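Local coordinates for protein 3-hydroxy-3-methylglutaryl-CoA lyase (Acinetobacter baumannii, PDB 6NDS) that belongs to the HMGL-like family of TIM-barrel lyases and binds a zinc ion and coenzyme A, at residues 215-228 and 253-266. Numbering follows the deposited sequence.
With ZN (zinc ion), chain H.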
ATOM      1  N   HIS A 215       8.097  12.196  -5.421  1.00 17.08           N
ATOM      2  CA  HIS A 215       6.772  12.107  -6.045  1.00 15.66           C
ATOM      3  C   HIS A 215       6.545  10.650  -6.460  1.00 18.86           C
ATOM      4  O   HIS A 215       6.963  10.231  -7.541  1.00 18.31           O
ATOM      5  CB  HIS A 215       6.752  13.079  -7.218  1.00 15.99           C
ATOM      6  CG  HIS A 215       5.497  13.070  -8.042  1.00 18.80           C
ATOM      7  ND1 HIS A 215       4.640  14.150  -8.087  1.00 18.55           N
ATOM      8  CD2 HIS A 215       5.008  12.161  -8.924  1.00 19.11           C
ATOM      9  CE1 HIS A 215       3.653  13.890  -8.928  1.00 22.54           C
ATOM     10  NE2 HIS A 215       3.847  12.688  -9.447  1.00 21.17           N
ATOM     11  N   PHE A 216       5.905   9.862  -5.596  1.00 15.50           N
ATOM     12  CA  PHE A 216       5.708   8.435  -5.850  1.00 18.15           C
ATOM     13  C   PHE A 216       4.302   8.136  -6.364  1.00 19.34           C
ATOM     14  O   PHE A 216       3.309   8.678  -5.875  1.00 18.53           O
ATOM     15  CB  PHE A 216       5.959   7.611  -4.576  1.00 18.16           C
ATOM     16  CG  PHE A 216       7.381   7.625  -4.101  1.00 19.10           C
ATOM     17  CD1 PHE A 216       8.384   7.011  -4.844  1.00 19.96           C
ATOM     18  CD2 PHE A 216       7.714   8.188  -2.877  1.00 18.42           C
ATOM     19  CE1 PHE A 216       9.710   7.004  -4.388  1.00 21.21           C
ATOM     20  CE2 PHE A 216       9.033   8.167  -2.410  1.00 20.34           C
ATOM     21  CZ  PHE A 216      10.032   7.579  -3.171  1.00 21.35           C
ATOM     22  N   HIS A 217       4.217   7.268  -7.360  1.00 22.07           N
ATOM     23  CA  HIS A 217       2.940   6.668  -7.717  1.00 21.30           C
ATOM     24  C   HIS A 217       2.867   5.265  -7.106  1.00 22.80           C
ATOM     25  O   HIS A 217       3.890   4.661  -6.756  1.00 24.75           O
ATOM     26  CB  HIS A 217       2.761   6.649  -9.245  1.00 21.02           C
ATOM     27  CG  HIS A 217       2.490   8.007  -9.844  1.00 23.18           C
ATOM     28  ND1 HIS A 217       1.229   8.401 -10.250  1.00 21.89           N
ATOM     29  CD2 HIS A 217       3.308   9.053 -10.106  1.00 21.46           C
ATOM     30  CE1 HIS A 217       1.285   9.629 -10.733  1.00 25.46           C
ATOM     31  NE2 HIS A 217       2.534  10.055 -10.645  1.00 24.47           N
ATOM     32  N   ASN A 218       1.639   4.766  -6.924  1.00 19.29           N
ATOM     33  CA  ASN A 218       1.397   3.541  -6.163  1.00 17.71           C
ATOM     34  C   ASN A 218       1.097   2.334  -7.059  1.00 18.72           C
ATOM     35  O   ASN A 218       0.431   1.378  -6.628  1.00 19.97           O
ATOM     36  CB  ASN A 218       0.253   3.754  -5.171  1.00 20.28           C
ATOM     37  CG  ASN A 218       0.185   2.655  -4.119  1.00 21.77           C
ATOM     38  OD1 ASN A 218       1.214   2.217  -3.595  1.00 19.70           O
ATOM     39  ND2 ASN A 218      -1.024   2.196  -3.816  1.00 22.72           N
ATOM     40  N   THR A 219       1.639   2.338  -8.281  1.00 18.15           N
ATOM     41  CA  THR A 219       1.241   1.382  -9.313  1.00 18.92           C
ATOM     42  C   THR A 219       1.455  -0.058  -8.880  1.00 17.01           C
ATOM     43  O   THR A 219       0.676  -0.937  -9.270  1.00 19.69           O
ATOM     44  CB  THR A 219       2.027   1.682 -10.588  1.00 22.61           C
ATOM     45  OG1 THR A 219       1.960   3.090 -10.829  1.00 23.99           O
ATOM     46  CG2 THR A 219       1.467   0.916 -11.783  1.00 23.70           C
ATOM     47  N   ARG A 220       2.508  -0.326  -8.103  1.00 19.04           N
ATOM     48  CA  ARG A 220       2.758  -1.683  -7.636  1.00 16.29           C
ATOM     49  C   ARG A 220       2.644  -1.794  -6.122  1.00 18.03           C
ATOM     50  O   ARG A 220       3.148  -2.751  -5.525  1.00 18.56           O
ATOM     51  CB  ARG A 220       4.106  -2.178  -8.165  1.00 17.95           C
ATOM     52  CG  ARG A 220       3.942  -2.477  -9.673  1.00 22.52           C
ATOM     53  CD  ARG A 220       5.204  -2.519 -10.464  1.00 32.44           C
ATOM     54  NE  ARG A 220       4.898  -2.648 -11.891  1.00 27.14           N
ATOM     55  CZ  ARG A 220       4.930  -1.646 -12.767  1.00 23.95           C
ATOM     56  NH1 ARG A 220       5.272  -0.424 -12.382  1.00 26.89           N
ATOM     57  NH2 ARG A 220       4.643  -1.878 -14.037  1.00 26.29           N
ATOM     58  N   GLY A 221       1.915  -0.869  -5.506  1.00 17.34           N
ATOM     59  CA  GLY A 221       1.569  -1.003  -4.103  1.00 15.86           C
ATOM     60  C   GLY A 221       2.666  -0.652  -3.132  1.00 19.72           C
ATOM     61  O   GLY A 221       2.514  -0.924  -1.930  1.00 19.05           O
ATOM     62  N   LEU A 222       3.770  -0.067  -3.601  1.00 18.36           N
ATOM     63  CA  LEU A 222       4.898   0.260  -2.735  1.00 15.44           C
ATOM     64  C   LEU A 222       4.984   1.738  -2.385  1.00 17.15           C
ATOM     65  O   LEU A 222       5.962   2.155  -1.745  1.00 17.24           O
ATOM     66  CB  LEU A 222       6.208  -0.189  -3.390  1.00 16.50           C
ATOM     67  CG  LEU A 222       6.279  -1.697  -3.594  1.00 18.89           C
ATOM     68  CD1 LEU A 222       7.597  -2.052  -4.246  1.00 21.10           C
ATOM     69  CD2 LEU A 222       6.096  -2.422  -2.273  1.00 25.04           C
ATOM     70  N   GLY A 223       3.982   2.537  -2.753  1.00 16.69           N
ATOM     71  CA  GLY A 223       4.065   3.965  -2.545  1.00 15.66           C
ATOM     72  C   GLY A 223       4.378   4.403  -1.126  1.00 18.96           C
ATOM     73  O   GLY A 223       5.336   5.154  -0.910  1.00 18.00           O
ATOM     74  N   LEU A 224       3.585   3.965  -0.143  1.00 17.68           N
ATOM     75  CA  LEU A 224       3.840   4.420   1.226  1.00 17.04           C
ATOM     76  C   LEU A 224       5.105   3.793   1.798  1.00 19.07           C
ATOM     77  O   LEU A 224       5.783   4.423   2.619  1.00 18.50           O
ATOM     78  CB  LEU A 224       2.638   4.119   2.130  1.00 16.07           C
ATOM     79  CG  LEU A 224       1.380   4.929   1.790  1.00 18.34           C
ATOM     80  CD1 LEU A 224       0.284   4.542   2.765  1.00 18.60           C
ATOM     81  CD2 LEU A 224       1.677   6.424   1.867  1.00 20.27           C
ATOM     82  N   THR A 225       5.438   2.569   1.384  1.00 16.77           N
ATOM     83  CA  THR A 225       6.691   1.959   1.822  1.00 16.95           C
ATOM     84  C   THR A 225       7.884   2.761   1.309  1.00 20.01           C
ATOM     85  O   THR A 225       8.874   2.964   2.029  1.00 19.50           O
ATOM     86  CB  THR A 225       6.751   0.507   1.355  1.00 23.01           C
ATOM     87  OG1 THR A 225       5.554  -0.163   1.790  1.00 24.83           O
ATOM     88  CG2 THR A 225       7.941  -0.192   1.947  1.00 24.84           C
ATOM     89  N   ASN A 226       7.777   3.273   0.084  1.00 16.87           N
ATOM     90  CA  ASN A 226       8.844   4.105  -0.466  1.00 16.77           C
ATOM     91  C   ASN A 226       8.923   5.460   0.231  1.00 14.66           C
ATOM     92  O   ASN A 226      10.021   6.010   0.393  1.00 18.27           O
ATOM     93  CB  ASN A 226       8.639   4.288  -1.975  1.00 17.12           C
ATOM     94  CG  ASN A 226       8.908   3.030  -2.760  1.00 15.50           C
ATOM     95  OD1 ASN A 226       9.714   2.176  -2.358  1.00 18.29           O
ATOM     96  ND2 ASN A 226       8.255   2.901  -3.936  1.00 18.90           N
ATOM     97  N   VAL A 227       7.775   6.050   0.595  1.00 16.00           N
ATOM     98  CA  VAL A 227       7.792   7.286   1.384  1.00 14.48           C
ATOM     99  C   VAL A 227       8.561   7.073   2.677  1.00 19.02           C
ATOM    100  O   VAL A 227       9.429   7.874   3.039  1.00 17.68           O
ATOM    101  CB  VAL A 227       6.363   7.772   1.688  1.00 16.10           C
ATOM    102  CG1 VAL A 227       6.405   8.903   2.742  1.00 16.93           C
ATOM    103  CG2 VAL A 227       5.713   8.256   0.416  1.00 18.19           C
ATOM    104  N   LEU A 228       8.210   6.025   3.422  1.00 17.80           N
ATOM    105  CA  LEU A 228       8.851   5.815   4.718  1.00 19.89           C
ATOM    106  C   LEU A 228      10.339   5.528   4.552  1.00 19.73           C
ATOM    107  O   LEU A 228      11.162   5.994   5.353  1.00 20.97           O
ATOM    108  CB  LEU A 228       8.137   4.684   5.474  1.00 17.76           C
ATOM    109  CG  LEU A 228       8.394   4.610   6.984  1.00 29.45           C
ATOM    110  CD1 LEU A 228       8.055   5.932   7.651  1.00 27.61           C
ATOM    111  CD2 LEU A 228       7.584   3.470   7.604  1.00 23.87           C
ATOM    112  N   GLY A 253      -0.106   2.498 -18.730  1.00 60.16           N
ATOM    113  CA  GLY A 253      -0.414   1.836 -17.478  1.00 56.37           C
ATOM    114  C   GLY A 253      -0.160   2.657 -16.236  1.00 58.34           C
ATOM    115  O   GLY A 253      -0.160   2.100 -15.133  1.00 48.74           O
ATOM    116  N   ALA A 254       0.070   3.961 -16.372  1.00 52.84           N
ATOM    117  CA  ALA A 254       0.236   4.798 -15.195  1.00 47.32           C
ATOM    118  C   ALA A 254      -1.042   4.787 -14.365  1.00 44.50           C
ATOM    119  O   ALA A 254      -2.145   4.578 -14.883  1.00 44.66           O
ATOM    120  CB  ALA A 254       0.597   6.231 -15.593  1.00 52.49           C
ATOM    121  N   SER A 255      -0.882   5.000 -13.064  1.00 35.55           N
ATOM    122  CA  SER A 255      -1.996   4.921 -12.131  1.00 42.54           C
ATOM    123  C   SER A 255      -1.773   5.963 -11.039  1.00 34.13           C
ATOM    124  O   SER A 255      -0.915   6.845 -11.155  1.00 29.48           O
ATOM    125  CB  SER A 255      -2.140   3.491 -11.586  1.00 40.89           C
ATOM    126  OG  SER A 255      -1.103   3.200 -10.668  1.00 42.73           O
ATOM    127  N   GLY A 256      -2.530   5.846  -9.954  1.00 30.23           N
ATOM    128  CA  GLY A 256      -2.684   6.955  -9.039  1.00 25.96           C
ATOM    129  C   GLY A 256      -1.413   7.315  -8.294  1.00 23.14           C
ATOM    130  O   GLY A 256      -0.537   6.486  -8.030  1.00 21.88           O
ATOM    131  N   ASN A 257      -1.318   8.591  -7.964  1.00 18.96           N
ATOM    132  CA  ASN A 257      -0.370   9.044  -6.967  1.00 19.35           C
ATOM    133  C   ASN A 257      -0.642   8.343  -5.645  1.00 20.35           C
ATOM    134  O   ASN A 257      -1.731   7.801  -5.408  1.00 20.31           O
ATOM    135  CB  ASN A 257      -0.508  10.548  -6.743  1.00 19.98           C
ATOM    136  CG  ASN A 257      -0.177  11.344  -7.971  1.00 21.24           C
ATOM    137  OD1 ASN A 257      -0.995  11.487  -8.883  1.00 23.98           O
ATOM    138  ND2 ASN A 257       1.035  11.888  -7.999  1.00 19.88           N
ATOM    139  N   ILE A 258       0.332   8.411  -4.740  1.00 17.58           N
ATOM    140  CA  ILE A 258       0.004   8.009  -3.378  1.00 18.42           C
ATOM    141  C   ILE A 258      -1.136   8.878  -2.863  1.00 19.99           C
ATOM    142  O   ILE A 258      -1.248  10.074  -3.175  1.00 17.86           O
ATOM    143  CB  ILE A 258       1.220   8.066  -2.442  1.00 19.04           C
ATOM    144  CG1 ILE A 258       1.853   9.444  -2.437  1.00 20.75           C
ATOM    145  CG2 ILE A 258       2.245   6.987  -2.825  1.00 19.68           C
ATOM    146  CD1 ILE A 258       2.819   9.645  -1.258  1.00 26.34           C
ATOM    147  N   CYS A 259      -2.013   8.257  -2.087  1.00 15.40           N
ATOM    148  CA  CYS A 259      -3.208   8.915  -1.584  1.00 14.90           C
ATOM    149  C   CYS A 259      -2.879   9.833  -0.408  1.00 14.87           C
ATOM    150  O   CYS A 259      -2.320   9.387   0.597  1.00 16.70           O
ATOM    151  CB  CYS A 259      -4.196   7.836  -1.159  1.00 16.81           C
ATOM    152  SG  CYS A 259      -5.646   8.449  -0.323  1.00 20.46           S
ATOM    153  N   THR A 260      -3.267  11.108  -0.513  1.00 15.37           N
ATOM    154  CA  THR A 260      -2.899  12.083   0.515  1.00 14.48           C
ATOM    155  C   THR A 260      -3.401  11.666   1.889  1.00 16.93           C
ATOM    156  O   THR A 260      -2.652  11.714   2.868  1.00 16.34           O
ATOM    157  CB  THR A 260      -3.439  13.470   0.155  1.00 16.17           C
ATOM    158  OG1 THR A 260      -3.041  13.781  -1.178  1.00 17.26           O
ATOM    159  CG2 THR A 260      -2.843  14.531   1.083  1.00 18.48           C
ATOM    160  N   GLU A 261      -4.674  11.276   1.997  1.00 15.40           N
ATOM    161  CA  GLU A 261      -5.170  10.973   3.336  1.00 15.89           C
ATOM    162  C   GLU A 261      -4.577   9.667   3.872  1.00 18.33           C
ATOM    163  O   GLU A 261      -4.407   9.526   5.087  1.00 17.29           O
ATOM    164  CB  GLU A 261      -6.703  10.958   3.354  1.00 18.69           C
ATOM    165  CG  GLU A 261      -7.357   9.945   2.442  1.00 19.65           C
ATOM    166  CD  GLU A 261      -7.694  10.479   1.051  1.00 18.91           C
ATOM    167  OE1 GLU A 261      -7.101  11.480   0.590  1.00 19.58           O
ATOM    168  OE2 GLU A 261      -8.549   9.858   0.402  1.00 20.95           O
ATOM    169  N   ASP A 262      -4.218   8.723   2.998  1.00 15.96           N
ATOM    170  CA  ASP A 262      -3.513   7.536   3.475  1.00 15.31           C
ATOM    171  C   ASP A 262      -2.104   7.892   3.955  1.00 17.48           C
ATOM    172  O   ASP A 262      -1.638   7.354   4.964  1.00 16.45           O
ATOM    173  CB  ASP A 262      -3.461   6.457   2.379  1.00 17.90           C
ATOM    174  CG  ASP A 262      -4.848   5.918   1.990  1.00 22.47           C
ATOM    175  OD1 ASP A 262      -5.861   6.345   2.584  1.00 22.54           O
ATOM    176  OD2 ASP A 262      -4.928   5.059   1.075  1.00 22.60           O
ATOM    177  N   LEU A 263      -1.416   8.803   3.253  1.00 16.72           N
ATOM    178  CA  LEU A 263      -0.104   9.274   3.711  1.00 15.95           C
ATOM    179  C   LEU A 263      -0.205   9.999   5.049  1.00 17.14           C
ATOM    180  O   LEU A 263       0.574   9.735   5.978  1.00 16.20           O
ATOM    181  CB  LEU A 263       0.512  10.193   2.652  1.00 16.85           C
ATOM    182  CG  LEU A 263       1.733  11.008   3.096  1.00 16.89           C
ATOM    183  CD1 LEU A 263       2.884  10.082   3.454  1.00 18.36           C
ATOM    184  CD2 LEU A 263       2.141  11.985   1.976  1.00 17.72           C
ATOM    185  N   VAL A 264      -1.163  10.918   5.172  1.00 16.66           N
ATOM    186  CA  VAL A 264      -1.303  11.671   6.415  1.00 15.05           C
ATOM    187  C   VAL A 264      -1.704  10.745   7.556  1.00 14.76           C
ATOM    188  O   VAL A 264      -1.223  10.899   8.678  1.00 15.62           O
ATOM    189  CB  VAL A 264      -2.293  12.837   6.245  1.00 16.52           C
ATOM    190  CG1 VAL A 264      -2.513  13.584   7.593  1.00 18.08           C
ATOM    191  CG2 VAL A 264      -1.782  13.816   5.182  1.00 18.96           C
ATOM    192  N   ASN A 265      -2.552   9.748   7.291  1.00 15.82           N
ATOM    193  CA  ASN A 265      -2.890   8.794   8.351  1.00 14.05           C
ATOM    194  C   ASN A 265      -1.661   8.018   8.804  1.00 15.04           C
ATOM    195  O   ASN A 265      -1.462   7.799  10.003  1.00 17.71           O
ATOM    196  CB  ASN A 265      -3.979   7.822   7.879  1.00 19.69           C
ATOM    197  CG  ASN A 265      -4.345   6.808   8.950  1.00 19.42           C
ATOM    198  OD1 ASN A 265      -5.002   7.142   9.946  1.00 19.51           O
ATOM    199  ND2 ASN A 265      -3.895   5.559   8.768  1.00 18.33           N
ATOM    200  N   MET A 266      -0.822   7.589   7.857  1.00 14.42           N
ATOM    201  CA  MET A 266       0.406   6.893   8.226  1.00 16.98           C
ATOM    202  C   MET A 266       1.260   7.744   9.164  1.00 16.21           C
ATOM    203  O   MET A 266       1.737   7.264  10.206  1.00 18.52           O
ATOM    204  CB  MET A 266       1.201   6.541   6.966  1.00 16.63           C
ATOM    205  CG  MET A 266       2.519   5.844   7.319  1.00 19.30           C
ATOM    206  SD  MET A 266       3.462   5.231   5.907  1.00 20.65           S
ATOM    207  CE  MET A 266       4.192   6.740   5.269  1.00 20.44           C
TER
HETATM  208 ZN    ZN H 507       2.988  12.086 -11.357  1.00 25.69          ZN
HETATM  209  O   HOH W   1       2.650  11.304  -5.578  1.00 22.64           O
HETATM  210  O   HOH W   2       1.397   5.442 -12.350  1.00 45.38           O
HETATM  211  O   HOH W   3       1.980  11.601 -13.269  1.00 25.41           O
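The zinc site of a TIM barrel lies where the chain leaving strand 212-216 meets the loop that leads into helix 260-270. H215 and H217 bind zinc through NE2, and D25 and a water share the metal. H217 ND1, the other ring nitrogen, donates to S255 O at 2.8 Å, the oxygen lying 21° out of the ring plane; held at both nitrogens, by zinc and by S255 O, the imidazole has little room to rotate. N257 runs alongside H217, its ND2 over one face of that ring, and its amide stands 80° from the plane of the H215 ring. N257 ND2 donates to the zinc ligand D25, a second-shell contact, while D239 holds ND1 of H215. Water 1 accepts from N257 ND2 and donates to F216 O. Backbones join in a single bridge of H217 with N257: I258 N donates to F216 O, and N218 N to G256 O at 3.0 Å. T219 OG1 and S255 OG share a hydrogen bond of 3.1 Å. Beyond the bridge, helices 223-228 and 260-266 cross at -46°. I258 CG2, anti to its carbonyl carbon, reaches G223 CA at 3.5 Å, while CD1 meets V227 CG2. L224 CD2 lies against L263 CA and CB. M266, its chain bent at the last torsion, brings CE to 4.0 Å from V227 CG1.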